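Local atomic coordinates of variable region-containing chitin-binding protein 3 (Branchiostoma floridae, PDB entry 2FBO), a protein that probably binds chitin as an immune-type receptor of amphioxus, the portion covered here being its two tandem V-type immunoglobulin domains. Residues V20-S25 against V125-T130. Sequence-based numbering, arbitrary orientation.
Sequences VELPCS and VVLKVT
Strands 20-28 and 120-129, B and G of the first V-type immunoglobulin domain, face each other across its beta sandwich, and V20 and L22 meet V125 and L127 in the core between the two sheets. The short segments 20-22 and 125-129 run nearly antiparallel, at 166°, with their axes 8.6 Å apart. L22 reaches across with CD2, which lies 4.2 Å from V125 CG1 and 4.4 Å from L127 CG; the side chains of L22 and V125 run past each other in opposite senses. The other branch of V125, CG2, sits 4.0 Å from the carbonyl O of P23. V20 CG1 meets L127 CD1 at 3.9 Å. CG of L127 lies anti to the backbone N (chi1 -169°), which carries its branched end, CD1 foremost, to V20. Y105 of strand 103-110 touches both leucines, while V14 and L94 touch both V20 and L127. Just beyond, C24 forms the intersheet disulfide with C107, the pin characteristic of immunoglobulin domains. Within the contact the partners are aliphatic branches and one carbonyl, and the backbones of V20 and L22 bond to L94 and L92, that of V125 to Y105, each within its own sheet, so the sheets meet here through van der Waals contact and burial of hydrocarbon.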
loop_
_atom_site.group_PDB
_atom_site.type_symbol
_atom_site.label_atom_id
_atom_site.label_comp_id
_atom_site.label_asym_id
_atom_site.label_seq_id
_atom_site.Cartn_x
_atom_site.Cartn_y
_atom_site.Cartn_z
ATOM N N VAL A 20 7.833 19.369 -3.022
ATOM C CA VAL A 20 8.352 18.132 -2.451
ATOM C C VAL A 20 8.156 16.940 -3.384
ATOM O O VAL A 20 7.264 16.938 -4.242
ATOM C CB VAL A 20 7.653 17.820 -1.096
ATOM C CG1 VAL A 20 6.196 17.442 -1.336
ATOM C CG2 VAL A 20 8.371 16.684 -0.372
ATOM N N GLU A 21 9.000 15.929 -3.220
ATOM C CA GLU A 21 8.892 14.724 -4.026
ATOM C C GLU A 21 8.821 13.497 -3.123
ATOM O O GLU A 21 9.644 13.323 -2.216
ATOM C CB GLU A 21 10.068 14.628 -5.005
ATOM C CG GLU A 21 9.938 15.603 -6.179
ATOM C CD GLU A 21 11.076 15.517 -7.176
ATOM O OE1 GLU A 21 11.443 14.392 -7.583
ATOM O OE2 GLU A 21 11.594 16.584 -7.564
ATOM N N LEU A 22 7.803 12.672 -3.352
ATOM C CA LEU A 22 7.604 11.449 -2.577
ATOM C C LEU A 22 7.989 10.299 -3.500
ATOM O O LEU A 22 7.267 9.977 -4.437
ATOM C CB LEU A 22 6.136 11.318 -2.146
ATOM C CG LEU A 22 5.460 12.531 -1.485
ATOM C CD1 LEU A 22 4.101 12.091 -0.936
ATOM C CD2 LEU A 22 6.322 13.095 -0.362
ATOM N N PRO A 23 9.142 9.663 -3.243
ATOM C CA PRO A 23 9.640 8.552 -4.060
ATOM C C PRO A 23 8.761 7.317 -4.100
ATOM O O PRO A 23 8.106 6.973 -3.117
ATOM C CB PRO A 23 11.010 8.248 -3.438
ATOM C CG PRO A 23 11.407 9.552 -2.802
ATOM C CD PRO A 23 10.101 9.983 -2.174
ATOM N N CYS A 24 8.758 6.661 -5.259
ATOM C CA CYS A 24 8.012 5.429 -5.466
ATOM C C CYS A 24 8.563 4.711 -6.685
ATOM O O CYS A 24 8.892 5.344 -7.692
ATOM C CB CYS A 24 6.523 5.694 -5.706
ATOM S SG CYS A 24 5.551 4.152 -5.806
ATOM N N SER A 25 8.648 3.389 -6.584
ATOM C CA SER A 25 9.116 2.544 -7.672
ATOM C C SER A 25 8.272 1.282 -7.608
ATOM O O SER A 25 7.626 1.011 -6.593
ATOM C CB SER A 25 10.596 2.189 -7.484
ATOM O OG SER A 25 10.780 1.364 -6.343
ATOM N N VAL A 125 3.875 7.097 2.197
ATOM C CA VAL A 125 4.976 8.003 2.500
ATOM C C VAL A 125 4.344 9.180 3.227
ATOM O O VAL A 125 3.315 9.702 2.793
ATOM C CB VAL A 125 5.670 8.507 1.215
ATOM C CG1 VAL A 125 6.828 9.420 1.575
ATOM C CG2 VAL A 125 6.165 7.327 0.393
ATOM N N VAL A 126 4.932 9.581 4.349
ATOM C CA VAL A 126 4.386 10.703 5.097
ATOM C C VAL A 126 4.981 12.005 4.588
ATOM O O VAL A 126 6.204 12.123 4.435
ATOM C CB VAL A 126 4.671 10.566 6.611
ATOM C CG1 VAL A 126 4.268 11.833 7.344
ATOM C CG2 VAL A 126 3.895 9.378 7.168
ATOM N N LEU A 127 4.107 12.964 4.295
ATOM C CA LEU A 127 4.525 14.276 3.824
ATOM C C LEU A 127 4.443 15.178 5.048
ATOM O O LEU A 127 3.360 15.445 5.571
ATOM C CB LEU A 127 3.587 14.786 2.717
ATOM C CG LEU A 127 4.020 16.030 1.920
ATOM C CD1 LEU A 127 3.138 16.170 0.679
ATOM C CD2 LEU A 127 3.920 17.275 2.776
ATOM N N LYS A 128 5.604 15.627 5.509
ATOM C CA LYS A 128 5.695 16.482 6.685
ATOM C C LYS A 128 5.955 17.926 6.284
ATOM O O LYS A 128 6.960 18.226 5.646
ATOM C CB LYS A 128 6.839 15.998 7.580
ATOM C CG LYS A 128 6.428 15.619 8.992
ATOM C CD LYS A 128 7.605 15.031 9.761
ATOM C CE LYS A 128 8.783 16.000 9.833
ATOM N NZ LYS A 128 8.502 17.179 10.703
ATOM N N VAL A 129 5.041 18.812 6.648
ATOM C CA VAL A 129 5.207 20.223 6.335
ATOM C C VAL A 129 5.852 20.847 7.557
ATOM O O VAL A 129 5.242 20.922 8.622
ATOM C CB VAL A 129 3.864 20.908 6.059
ATOM C CG1 VAL A 129 4.078 22.406 5.860
ATOM C CG2 VAL A 129 3.223 20.299 4.804
ATOM N N THR A 130 7.097 21.275 7.392
ATOM C CA THR A 130 7.866 21.878 8.475
ATOM C C THR A 130 7.026 22.790 9.362
ATOM O O THR A 130 6.394 23.730 8.884
ATOM C CB THR A 130 9.056 22.684 7.919
ATOM O OG1 THR A 130 9.867 21.832 7.099
ATOM C CG2 THR A 130 9.913 23.234 9.057
#